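Local coordinates for clostripain-related protein (Bacteroides thetaiotaomicron, PDB 6N9J), which probably cleaves peptide bonds as a secreted cysteine protease of the clostripain (C11) family, and is held here in complex with an irreversible peptide inhibitor, at residues Y16-N21 against W127-G132; L290-M294 against Y307-Y311; S10-L14 against L200-P206; L117-P122 against D135-N139. All blocks are in the same frame, centred on the assembly; numbering follows the deposited sequence.

Contact 1. Residues Y16-N21 against W127-G132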
loop_
_atom_site.group_PDB
_atom_site.type_symbol
_atom_site.label_atom_id
_atom_site.label_comp_id
_atom_site.label_asym_id
_atom_site.label_seq_id
_atom_site.Cartn_x
_atom_site.Cartn_y
_atom_site.Cartn_z
ATOM N N TYR A 16 2.782 -1.835 10.936
ATOM C CA TYR A 16 4.154 -2.322 10.805
ATOM C C TYR A 16 5.046 -1.252 10.186
ATOM O O TYR A 16 4.976 -0.987 8.977
ATOM C CB TYR A 16 4.193 -3.594 9.955
ATOM C CG TYR A 16 5.508 -4.337 9.991
ATOM C CD1 TYR A 16 6.637 -3.853 9.315
ATOM C CD2 TYR A 16 5.623 -5.529 10.683
ATOM C CE1 TYR A 16 7.851 -4.537 9.361
ATOM C CE2 TYR A 16 6.821 -6.221 10.733
ATOM C CZ TYR A 16 7.934 -5.730 10.062
ATOM O OH TYR A 16 9.115 -6.440 10.118
ATOM N N ILE A 17 5.890 -0.645 11.015
ATOM C CA ILE A 17 6.678 0.499 10.575
ATOM C C ILE A 17 8.142 0.153 10.342
ATOM O O ILE A 17 8.931 0.128 11.285
ATOM C CB ILE A 17 6.602 1.649 11.596
ATOM C CG1 ILE A 17 5.147 2.078 11.766
ATOM C CG2 ILE A 17 7.480 2.834 11.152
ATOM C CD1 ILE A 17 4.928 3.046 12.917
ATOM N N ALA A 18 8.486 -0.127 9.087
ATOM C CA ALA A 18 9.883 -0.257 8.697
ATOM C C ALA A 18 10.416 1.132 8.353
ATOM O O ALA A 18 10.349 1.582 7.206
ATOM C CB ALA A 18 10.038 -1.213 7.527
ATOM N N GLY A 19 10.921 1.826 9.367
ATOM C CA GLY A 19 11.305 3.212 9.192
ATOM C C GLY A 19 12.779 3.504 9.407
ATOM O O GLY A 19 13.139 4.649 9.665
ATOM N N ASP A 20 13.637 2.491 9.314
ATOM C CA ASP A 20 15.069 2.764 9.365
ATOM C C ASP A 20 15.559 3.096 7.965
ATOM O O ASP A 20 16.102 2.246 7.253
ATOM C CB ASP A 20 15.871 1.600 9.944
ATOM C CG ASP A 20 17.312 1.994 10.231
ATOM O OD1 ASP A 20 17.593 3.212 10.178
ATOM O OD2 ASP A 20 18.155 1.114 10.519
ATOM N N ASN A 21 15.382 4.362 7.613
ATOM C CA ASN A 21 15.546 4.858 6.262
ATOM C C ASN A 21 15.160 6.325 6.283
ATOM O O ASN A 21 14.880 6.871 7.355
ATOM C CB ASN A 21 14.675 4.071 5.275
ATOM C CG ASN A 21 13.199 4.075 5.661
ATOM O OD1 ASN A 21 12.620 5.128 5.959
ATOM N ND2 ASN A 21 12.578 2.895 5.647
ATOM N N TRP A 127 8.726 -3.834 -1.592
ATOM C CA TRP A 127 8.195 -3.009 -0.515
ATOM C C TRP A 127 9.201 -2.901 0.625
ATOM O O TRP A 127 9.870 -3.875 0.970
ATOM C CB TRP A 127 6.859 -3.556 0.038
ATOM C CG TRP A 127 6.436 -2.769 1.259
ATOM C CD1 TRP A 127 5.719 -1.606 1.273
ATOM C CD2 TRP A 127 6.769 -3.051 2.628
ATOM N NE1 TRP A 127 5.575 -1.154 2.562
ATOM C CE2 TRP A 127 6.210 -2.024 3.413
ATOM C CE3 TRP A 127 7.478 -4.076 3.264
ATOM C CZ2 TRP A 127 6.327 -2.000 4.802
ATOM C CZ3 TRP A 127 7.611 -4.039 4.643
ATOM C CH2 TRP A 127 7.035 -3.007 5.397
ATOM N N GLY A 128 9.297 -1.722 1.225
ATOM C CA GLY A 128 10.025 -1.611 2.475
ATOM C C GLY A 128 11.524 -1.462 2.301
ATOM O O GLY A 128 12.144 -2.083 1.437
ATOM N N GLN A 129 12.108 -0.609 3.126
ATOM C CA GLN A 129 13.545 -0.439 3.112
ATOM C C GLN A 129 14.064 -0.375 4.536
ATOM O O GLN A 129 13.435 0.218 5.415
ATOM C CB GLN A 129 13.937 0.820 2.348
ATOM C CG GLN A 129 15.433 1.040 2.275
ATOM C CD GLN A 129 15.777 2.376 1.659
ATOM O OE1 GLN A 129 15.127 3.393 1.931
ATOM N NE2 GLN A 129 16.790 2.384 0.804
ATOM N N ASP A 130 15.199 -1.022 4.750
ATOM C CA ASP A 130 15.947 -0.935 5.991
ATOM C C ASP A 130 17.403 -0.672 5.622
ATOM O O ASP A 130 18.035 -1.515 4.981
ATOM C CB ASP A 130 15.796 -2.228 6.795
ATOM C CG ASP A 130 16.408 -2.140 8.174
ATOM O OD1 ASP A 130 17.659 -2.064 8.267
ATOM O OD2 ASP A 130 15.639 -2.178 9.159
ATOM N N THR A 131 17.929 0.496 6.000
ATOM C CA THR A 131 19.325 0.839 5.694
ATOM C C THR A 131 20.253 0.719 6.909
ATOM O O THR A 131 21.350 1.283 6.916
ATOM C CB THR A 131 19.455 2.277 5.112
ATOM O OG1 THR A 131 18.951 3.237 6.046
ATOM C CG2 THR A 131 18.697 2.405 3.804
ATOM N N GLY A 132 19.825 -0.036 7.917
ATOM C CA GLY A 132 20.605 -0.220 9.134
ATOM C C GLY A 132 21.977 -0.827 8.915
ATOM O O GLY A 132 22.979 -0.313 9.411
HETATM O O HOH W 1 13.241 -0.191 8.299
#
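At the C-terminal end of strand 9-18 in the central sheet, D20 and N21 meet strand 127-130 of a small β-hairpin. D20 O receives T131 N at 2.8 Å, nearly along the C=O axis and close to straight (171°), while D130 CA passes 3.4 Å from D20 O in a CA-H...O contact. N21 reaches back between the two segments: its ND2 donates to Q129 O (2.8 Å), which lies in the amide plane of N21, and also to A18 O in its own segment (3.0 Å). Its CG stands between the backbone N and the carbonyl carbon (chi1 56°), which tucks the amide against the backbone and lets OD1 accept from L23 N in the turn that leads into helix 24-37. A water ties the same spot, accepting from D20 N and donating to Q129 O and D130 OD2; the latter also takes S83 N. Deeper in, CH2 at the rim of the W127 indole meets Y16 CD1 (4.0 Å) and A18 CB, all buried, with Y16 OH held by S83 O. The contact lies at the C-terminal edge of the central sheet, the edge that carries the active site in clan CD peptidases.

Contact 2. Residues L290-M294 against Y307-Y311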
loop_
_atom_site.group_PDB
_atom_site.type_symbol
_atom_site.label_atom_id
_atom_site.label_comp_id
_atom_site.label_asym_id
_atom_site.label_seq_id
_atom_site.Cartn_x
_atom_site.Cartn_y
_atom_site.Cartn_z
ATOM N N LEU A 290 -3.968 0.855 -15.608
ATOM C CA LEU A 290 -4.398 -0.421 -16.176
ATOM C C LEU A 290 -5.603 -0.298 -17.115
ATOM O O LEU A 290 -5.617 -0.917 -18.181
ATOM C CB LEU A 290 -4.717 -1.418 -15.056
ATOM C CG LEU A 290 -5.254 -2.777 -15.512
ATOM C CD1 LEU A 290 -4.193 -3.551 -16.280
ATOM C CD2 LEU A 290 -5.744 -3.581 -14.338
ATOM N N MET A 291 -6.610 0.488 -16.730
ATOM C CA MET A 291 -7.768 0.675 -17.609
ATOM C C MET A 291 -7.358 1.410 -18.881
ATOM O O MET A 291 -7.854 1.109 -19.968
ATOM C CB MET A 291 -8.901 1.436 -16.904
ATOM C CG MET A 291 -10.130 1.698 -17.821
ATOM S SD MET A 291 -10.959 0.209 -18.435
ATOM C CE MET A 291 -12.011 -0.196 -17.047
ATOM N N GLY A 292 -6.452 2.377 -18.727
ATOM C CA GLY A 292 -5.946 3.156 -19.843
ATOM C C GLY A 292 -5.223 2.258 -20.816
ATOM O O GLY A 292 -5.366 2.399 -22.030
ATOM N N LEU A 293 -4.480 1.295 -20.287
ATOM C CA LEU A 293 -3.825 0.309 -21.144
ATOM C C LEU A 293 -4.830 -0.528 -21.949
ATOM O O LEU A 293 -4.663 -0.713 -23.154
ATOM C CB LEU A 293 -2.929 -0.618 -20.322
ATOM C CG LEU A 293 -2.246 -1.749 -21.102
ATOM C CD1 LEU A 293 -1.410 -1.192 -22.225
ATOM C CD2 LEU A 293 -1.392 -2.631 -20.203
ATOM N N MET A 294 -5.866 -1.035 -21.281
ATOM C CA MET A 294 -6.809 -1.961 -21.912
ATOM C C MET A 294 -7.697 -1.265 -22.941
ATOM O O MET A 294 -8.101 -1.867 -23.941
ATOM C CB MET A 294 -7.662 -2.645 -20.838
ATOM C CG MET A 294 -6.843 -3.494 -19.859
ATOM S SD MET A 294 -6.040 -4.910 -20.649
ATOM C CE MET A 294 -4.354 -4.476 -20.451
ATOM N N TYR A 307 -15.001 -6.601 -19.822
ATOM C CA TYR A 307 -13.819 -6.304 -19.030
ATOM C C TYR A 307 -14.088 -5.163 -18.059
ATOM O O TYR A 307 -13.689 -5.226 -16.901
ATOM C CB TYR A 307 -12.622 -5.953 -19.924
ATOM C CG TYR A 307 -11.406 -5.577 -19.118
ATOM C CD1 TYR A 307 -10.546 -6.555 -18.637
ATOM C CD2 TYR A 307 -11.130 -4.249 -18.810
ATOM C CE1 TYR A 307 -9.447 -6.222 -17.882
ATOM C CE2 TYR A 307 -10.031 -3.908 -18.049
ATOM C CZ TYR A 307 -9.193 -4.899 -17.592
ATOM O OH TYR A 307 -8.098 -4.576 -16.828
ATOM N N LYS A 308 -14.759 -4.118 -18.533
ATOM C CA LYS A 308 -15.048 -2.970 -17.678
ATOM C C LYS A 308 -15.913 -3.379 -16.485
ATOM O O LYS A 308 -15.722 -2.870 -15.383
ATOM C CB LYS A 308 -15.729 -1.857 -18.469
ATOM C CG LYS A 308 -14.819 -1.225 -19.523
ATOM C CD LYS A 308 -15.331 0.131 -19.977
ATOM C CE LYS A 308 -16.689 0.023 -20.648
ATOM N NZ LYS A 308 -17.251 1.367 -20.989
ATOM N N GLU A 309 -16.853 -4.293 -16.709
ATOM C CA GLU A 309 -17.691 -4.800 -15.621
ATOM C C GLU A 309 -16.853 -5.520 -14.574
ATOM O O GLU A 309 -17.013 -5.280 -13.388
ATOM C CB GLU A 309 -18.773 -5.746 -16.144
ATOM C CG GLU A 309 -19.639 -5.185 -17.266
ATOM C CD GLU A 309 -20.648 -4.157 -16.788
ATOM O OE1 GLU A 309 -20.528 -3.692 -15.631
ATOM O OE2 GLU A 309 -21.570 -3.824 -17.572
ATOM N N MET A 310 -15.968 -6.407 -15.025
ATOM C CA MET A 310 -15.105 -7.152 -14.122
ATOM C C MET A 310 -14.150 -6.209 -13.422
ATOM O O MET A 310 -13.782 -6.425 -12.272
ATOM C CB MET A 310 -14.322 -8.226 -14.878
ATOM C CG MET A 310 -15.187 -9.301 -15.505
ATOM S SD MET A 310 -16.242 -10.230 -14.364
ATOM C CE MET A 310 -17.794 -9.403 -14.625
ATOM N N TYR A 311 -13.741 -5.164 -14.134
ATOM C CA TYR A 311 -12.895 -4.132 -13.544
ATOM C C TYR A 311 -13.633 -3.394 -12.435
ATOM O O TYR A 311 -13.071 -3.121 -11.382
ATOM C CB TYR A 311 -12.444 -3.142 -14.612
ATOM C CG TYR A 311 -11.374 -2.184 -14.160
ATOM C CD1 TYR A 311 -11.698 -1.034 -13.456
ATOM C CD2 TYR A 311 -10.038 -2.424 -14.446
ATOM C CE1 TYR A 311 -10.723 -0.150 -13.050
ATOM C CE2 TYR A 311 -9.055 -1.548 -14.041
ATOM C CZ TYR A 311 -9.404 -0.410 -13.346
ATOM O OH TYR A 311 -8.430 0.472 -12.936
#
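Residues L290-M294 and Y307-Y311 belong to two helices that run antiparallel (173° between the segment directions), with axes 11.8 Å apart, a spacing bridged by long and aromatic side chains. M291 contributes the largest single share of the buried surface. Its CG is anti to the backbone N (chi1 178°) and the chain then bends at both following torsions, which brings CE over one face of the Y311 ring, 3.8 Å from the centroid, in a CH-pi contact; Y311 CG is the ring atom nearest to M291 CE, at 3.6 Å. The sulfur of M291 sits farther above that same ring and at the edge of the Y307 ring, so both are Met-aromatic contacts. L290 CD2 touches the edge of Y311 at CE2 (3.9 Å) and also meets Y307 OH. M294 crosses Y307 at about a right angle, its CG 3.5 Å from Y307 OH. At the solvent side K308 lays its CG against M291 CE, at 3.9 Å, before its amine turns away. Y311 OH is bound by E342 O, and helix 248-259 packs on Y307. The arrangement is that of an antiparallel α-hairpin whose interface is knit by methionine and tyrosine side chains.

Contact 3. Residues S10-L14 against L200-P206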
loop_
_atom_site.group_PDB
_atom_site.type_symbol
_atom_site.label_atom_id
_atom_site.label_comp_id
_atom_site.label_asym_id
_atom_site.label_seq_id
_atom_site.Cartn_x
_atom_site.Cartn_y
_atom_site.Cartn_z
ATOM N N SER A 10 -12.520 -8.261 18.958
ATOM C CA SER A 10 -13.225 -8.380 17.699
ATOM C C SER A 10 -12.192 -8.251 16.577
ATOM O O SER A 10 -12.241 -8.988 15.604
ATOM C CB SER A 10 -14.331 -7.328 17.577
ATOM O OG SER A 10 -13.787 -6.017 17.519
ATOM N N ARG A 11 -11.230 -7.345 16.739
ATOM C CA ARG A 11 -10.192 -7.172 15.727
ATOM C C ARG A 11 -8.840 -6.745 16.295
ATOM O O ARG A 11 -8.763 -5.949 17.223
ATOM C CB ARG A 11 -10.639 -6.152 14.669
ATOM C CG ARG A 11 -9.701 -6.054 13.467
ATOM C CD ARG A 11 -10.263 -5.146 12.378
ATOM N NE ARG A 11 -11.574 -5.590 11.923
ATOM C CZ ARG A 11 -12.500 -4.784 11.414
ATOM N NH1 ARG A 11 -12.261 -3.484 11.290
ATOM N NH2 ARG A 11 -13.665 -5.280 11.039
ATOM N N THR A 12 -7.781 -7.303 15.713
ATOM C CA THR A 12 -6.412 -6.874 15.945
ATOM C C THR A 12 -5.816 -6.291 14.660
ATOM O O THR A 12 -5.720 -6.986 13.644
ATOM C CB THR A 12 -5.521 -8.043 16.421
ATOM O OG1 THR A 12 -5.954 -8.498 17.711
ATOM C CG2 THR A 12 -4.066 -7.607 16.517
ATOM N N VAL A 13 -5.424 -5.022 14.703
ATOM C CA VAL A 13 -4.709 -4.411 13.586
ATOM C C VAL A 13 -3.281 -4.129 13.993
ATOM O O VAL A 13 -3.038 -3.479 15.011
ATOM C CB VAL A 13 -5.366 -3.092 13.103
ATOM C CG1 VAL A 13 -4.560 -2.484 11.933
ATOM C CG2 VAL A 13 -6.808 -3.330 12.689
ATOM N N LEU A 14 -2.342 -4.635 13.196
ATOM C CA LEU A 14 -0.934 -4.346 13.374
ATOM C C LEU A 14 -0.467 -3.233 12.428
ATOM O O LEU A 14 -0.627 -3.342 11.208
ATOM C CB LEU A 14 -0.101 -5.612 13.138
ATOM C CG LEU A 14 1.421 -5.416 13.070
ATOM C CD1 LEU A 14 1.960 -4.941 14.433
ATOM C CD2 LEU A 14 2.111 -6.704 12.646
ATOM N N LEU A 200 -9.844 1.743 10.878
ATOM C CA LEU A 200 -9.208 0.419 10.899
ATOM C C LEU A 200 -10.054 -0.608 11.677
ATOM O O LEU A 200 -9.928 -1.821 11.463
ATOM C CB LEU A 200 -7.814 0.487 11.534
ATOM C CG LEU A 200 -6.659 1.357 11.032
ATOM C CD1 LEU A 200 -5.510 1.282 12.058
ATOM C CD2 LEU A 200 -6.181 0.901 9.667
ATOM N N PHE A 201 -10.898 -0.112 12.585
ATOM C CA PHE A 201 -11.694 -0.975 13.453
ATOM C C PHE A 201 -13.180 -0.848 13.163
ATOM O O PHE A 201 -14.009 -1.328 13.936
ATOM C CB PHE A 201 -11.429 -0.658 14.938
ATOM C CG PHE A 201 -9.991 -0.825 15.343
ATOM C CD1 PHE A 201 -9.462 -2.082 15.572
ATOM C CD2 PHE A 201 -9.163 0.281 15.493
ATOM C CE1 PHE A 201 -8.131 -2.235 15.949
ATOM C CE2 PHE A 201 -7.826 0.136 15.856
ATOM C CZ PHE A 201 -7.311 -1.123 16.084
ATOM N N ALA A 202 -13.509 -0.191 12.051
ATOM C CA ALA A 202 -14.893 -0.075 11.621
ATOM C C ALA A 202 -15.471 -1.460 11.450
ATOM O O ALA A 202 -14.845 -2.333 10.863
ATOM C CB ALA A 202 -15.004 0.712 10.325
ATOM N N VAL A 203 -16.657 -1.662 11.998
ATOM C CA VAL A 203 -17.333 -2.942 11.890
ATOM C C VAL A 203 -17.830 -3.175 10.458
ATOM O O VAL A 203 -17.806 -4.302 9.962
ATOM C CB VAL A 203 -18.489 -3.017 12.888
ATOM C CG1 VAL A 203 -19.768 -3.539 12.225
ATOM C CG2 VAL A 203 -18.090 -3.863 14.093
ATOM N N ASN A 204 -18.253 -2.107 9.784
ATOM C CA ASN A 204 -18.744 -2.213 8.412
ATOM C C ASN A 204 -17.785 -1.604 7.403
ATOM O O ASN A 204 -17.405 -0.438 7.541
ATOM C CB ASN A 204 -20.106 -1.536 8.285
ATOM C CG ASN A 204 -21.131 -2.128 9.215
ATOM O OD1 ASN A 204 -21.596 -1.471 10.146
ATOM N ND2 ASN A 204 -21.493 -3.377 8.971
ATOM N N SER A 205 -17.407 -2.395 6.396
ATOM C CA SER A 205 -16.522 -1.957 5.313
ATOM C C SER A 205 -15.293 -1.167 5.752
ATOM O O SER A 205 -15.166 -0.002 5.381
ATOM C CB SER A 205 -17.306 -1.095 4.314
ATOM O OG SER A 205 -18.238 -1.856 3.565
ATOM N N PRO A 206 -14.387 -1.778 6.538
ATOM C CA PRO A 206 -13.201 -1.023 6.972
ATOM C C PRO A 206 -12.320 -0.501 5.831
ATOM O O PRO A 206 -11.776 0.598 5.972
ATOM C CB PRO A 206 -12.420 -2.039 7.825
ATOM C CG PRO A 206 -13.072 -3.381 7.576
ATOM C CD PRO A 206 -14.485 -3.080 7.221
HETATM O O HOH W 2 -13.530 -3.954 14.709
#
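R11 and V13, two residues apart on strand 9-18, carry the contact with the loop L200-P206, R11 through polar bonds and V13 through apolar packing. NH1 of R11 spends both of its hydrogens on backbone carbonyls, donating to L200 O and to A202 O, each at 2.9 Å and with both oxygens near the guanidinium plane; NH2 adds a weak bond to A202 O at 3.2 Å. The chain is extended as far as CD and then bends (chi3 -57°), which sets the flat group edge-on to these oxygens, while P206 CB rests 3.8 Å from NH1. NE is taken by S104 OG. With a leucine in place of R11, the carbonyls of L200 and A202 would probably lose their common donor, and the loop would be likely to move more freely. The close-packed part lies beside V13, whose CG2 meets F201 CE1 at 3.7 Å and whose CG1 meets L200 CD1 at 3.9 Å. Toward partly exposed S10 and exposed V203 the contact thins: a water over the centre of one guanidinium face donates to F201 O (2.8 Å) and only weakly links to S10 OG, and V203 adds little. The loop joins helix 193-200 to helix 206-221; F155 of strand 155-159 packs on V13, L200 and P206, and strand 46-53 flanks F201.

Contact 4. Residues L117-P122 against D135-N139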
loop_
_atom_site.group_PDB
_atom_site.type_symbol
_atom_site.label_atom_id
_atom_site.label_comp_id
_atom_site.label_asym_id
_atom_site.label_seq_id
_atom_site.Cartn_x
_atom_site.Cartn_y
_atom_site.Cartn_z
ATOM N N LEU A 117 8.604 -4.336 -8.531
ATOM C CA LEU A 117 9.964 -4.313 -9.093
ATOM C C LEU A 117 10.972 -5.096 -8.250
ATOM O O LEU A 117 10.954 -5.013 -7.013
ATOM C CB LEU A 117 10.432 -2.867 -9.272
ATOM C CG LEU A 117 9.696 -2.157 -10.411
ATOM C CD1 LEU A 117 9.943 -0.666 -10.373
ATOM C CD2 LEU A 117 10.156 -2.732 -11.732
ATOM N N PRO A 118 11.831 -5.888 -8.921
ATOM C CA PRO A 118 12.841 -6.696 -8.230
ATOM C C PRO A 118 13.965 -5.848 -7.627
ATOM O O PRO A 118 14.366 -4.842 -8.214
ATOM C CB PRO A 118 13.375 -7.609 -9.337
ATOM C CG PRO A 118 13.141 -6.847 -10.585
ATOM C CD PRO A 118 11.837 -6.133 -10.373
ATOM N N TYR A 119 14.438 -6.246 -6.449
ATOM C CA TYR A 119 15.603 -5.631 -5.818
ATOM C C TYR A 119 16.508 -6.722 -5.265
ATOM O O TYR A 119 16.059 -7.565 -4.491
ATOM C CB TYR A 119 15.187 -4.682 -4.689
ATOM C CG TYR A 119 16.364 -4.038 -3.981
ATOM C CD1 TYR A 119 16.969 -2.905 -4.497
ATOM C CD2 TYR A 119 16.867 -4.570 -2.795
ATOM C CE1 TYR A 119 18.041 -2.311 -3.851
ATOM C CE2 TYR A 119 17.934 -3.989 -2.148
ATOM C CZ TYR A 119 18.517 -2.858 -2.684
ATOM O OH TYR A 119 19.586 -2.271 -2.043
ATOM N N ASN A 120 17.775 -6.699 -5.647
ATOM C CA ASN A 120 18.728 -7.691 -5.172
ATOM C C ASN A 120 19.388 -7.236 -3.861
ATOM O O ASN A 120 20.135 -6.250 -3.830
ATOM C CB ASN A 120 19.777 -7.962 -6.254
ATOM C CG ASN A 120 20.586 -9.230 -5.995
ATOM O OD1 ASN A 120 21.741 -9.172 -5.564
ATOM N ND2 ASN A 120 19.978 -10.384 -6.264
ATOM N N ASN A 121 19.085 -7.947 -2.777
ATOM C CA ASN A 121 19.667 -7.663 -1.463
ATOM C C ASN A 121 21.132 -8.105 -1.348
ATOM O O ASN A 121 21.495 -9.188 -1.813
ATOM C CB ASN A 121 18.833 -8.334 -0.364
ATOM C CG ASN A 121 17.545 -7.577 -0.059
ATOM O OD1 ASN A 121 17.578 -6.393 0.263
ATOM N ND2 ASN A 121 16.407 -8.262 -0.156
ATOM N N PRO A 122 21.974 -7.267 -0.716
ATOM C CA PRO A 122 23.410 -7.529 -0.553
ATOM C C PRO A 122 23.719 -8.881 0.094
ATOM O O PRO A 122 24.667 -9.544 -0.341
ATOM C CB PRO A 122 23.869 -6.382 0.350
ATOM C CG PRO A 122 22.902 -5.284 0.075
ATOM C CD PRO A 122 21.586 -5.968 -0.139
ATOM N N ASP A 135 21.776 -1.624 2.333
ATOM C CA ASP A 135 20.476 -1.263 1.782
ATOM C C ASP A 135 19.641 -2.516 1.518
ATOM O O ASP A 135 19.865 -3.210 0.526
ATOM C CB ASP A 135 20.662 -0.462 0.492
ATOM C CG ASP A 135 19.388 0.203 0.015
ATOM O OD1 ASP A 135 18.282 -0.212 0.425
ATOM O OD2 ASP A 135 19.496 1.151 -0.795
ATOM N N ASN A 136 18.691 -2.805 2.408
ATOM C CA ASN A 136 17.817 -3.964 2.248
ATOM C C ASN A 136 16.378 -3.602 1.902
ATOM O O ASN A 136 15.816 -2.662 2.459
ATOM C CB ASN A 136 17.817 -4.810 3.517
ATOM C CG ASN A 136 19.156 -5.407 3.805
ATOM O OD1 ASN A 136 19.870 -4.944 4.691
ATOM N ND2 ASN A 136 19.515 -6.440 3.061
ATOM N N ARG A 137 15.788 -4.360 0.983
ATOM C CA ARG A 137 14.408 -4.143 0.564
ATOM C C ARG A 137 13.712 -5.485 0.405
ATOM O O ARG A 137 14.368 -6.504 0.198
ATOM C CB ARG A 137 14.360 -3.353 -0.740
ATOM C CG ARG A 137 15.125 -2.043 -0.660
ATOM C CD ARG A 137 15.134 -1.291 -1.955
ATOM N NE ARG A 137 16.198 -0.285 -1.957
ATOM C CZ ARG A 137 16.433 0.556 -2.960
ATOM N NH1 ARG A 137 15.668 0.519 -4.045
ATOM N NH2 ARG A 137 17.431 1.430 -2.879
ATOM N N MET A 138 12.389 -5.495 0.488
ATOM C CA MET A 138 11.669 -6.758 0.463
ATOM C C MET A 138 11.031 -7.015 -0.905
ATOM O O MET A 138 10.280 -6.196 -1.420
ATOM C CB MET A 138 10.601 -6.787 1.576
ATOM C CG MET A 138 10.341 -8.173 2.170
ATOM S SD MET A 138 9.006 -8.275 3.411
ATOM C CE MET A 138 9.269 -9.939 3.990
ATOM N N ASN A 139 11.342 -8.160 -1.494
ATOM C CA ASN A 139 10.716 -8.557 -2.748
ATOM C C ASN A 139 9.316 -9.101 -2.463
ATOM O O ASN A 139 9.092 -9.718 -1.423
ATOM C CB ASN A 139 11.584 -9.591 -3.471
ATOM C CG ASN A 139 12.865 -8.986 -4.034
ATOM O OD1 ASN A 139 12.832 -8.292 -5.050
ATOM N ND2 ASN A 139 14.003 -9.258 -3.387
#
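The backbone of Y119 is paired with the side-chain amide of N139: Y119 N donates to N139 OD1 at 3.0 Å, on a lone pair and nearly straight (171°), and N139 ND2 returns a bond to Y119 O at 2.9 Å. N121 does the same in reverse. Its OD1 accepts from R137 N (2.8 Å), its ND2 donates to R137 O (2.7 Å), and N136 ND2 gives OD1 a second, weak bond. Two asparagine amides thus satisfy backbone groups on both segments. The Y119 ring, with CG anti to the backbone N (chi1 179°), lies across R137, and its OH donates to D135 O at 2.7 Å from above the carbonyl plane. R137 CD sits over the ring centre, 3.5 Å from the centroid, and the guanidinium lies almost parallel to the ring (8°). R137 grips D135 side-on in a salt bridge, NE to OD1 and NH2 to OD2, and Q129 NE2 also binds OD1. Trimming Y119 to an alanine would probably uncover R137 on that face and deprive D135 O of its hydroxyl donor. The loop thus lies along strand 136-138, which pairs antiparallel with strand 127-130, while helix 355-363 touches L117 and P118.

In the fold
From the N terminus, strand 9-18 enters two contacts in turn. Its first half, in contact 3, closes the longest loop, returning at 200-206 between helices 193-200 and 206-221. Its last residues and the turn after them, in contact 1, close a shorter loop at 127-132. Contact 4 starts before that return and ends after it, so contacts 1 and 4 cross, and both fall within the span of contact 3; they touch through the antiparallel pair 127-130 and 136-138, W127 N bonding M138 O and D130 N bonding N136 O. Contacts 3 and 4 lie on opposite sides of the chain's centre. Contact 2 follows in series, joining helices 290-297 and 301-314, its centre about 34 Å from that of contact 1.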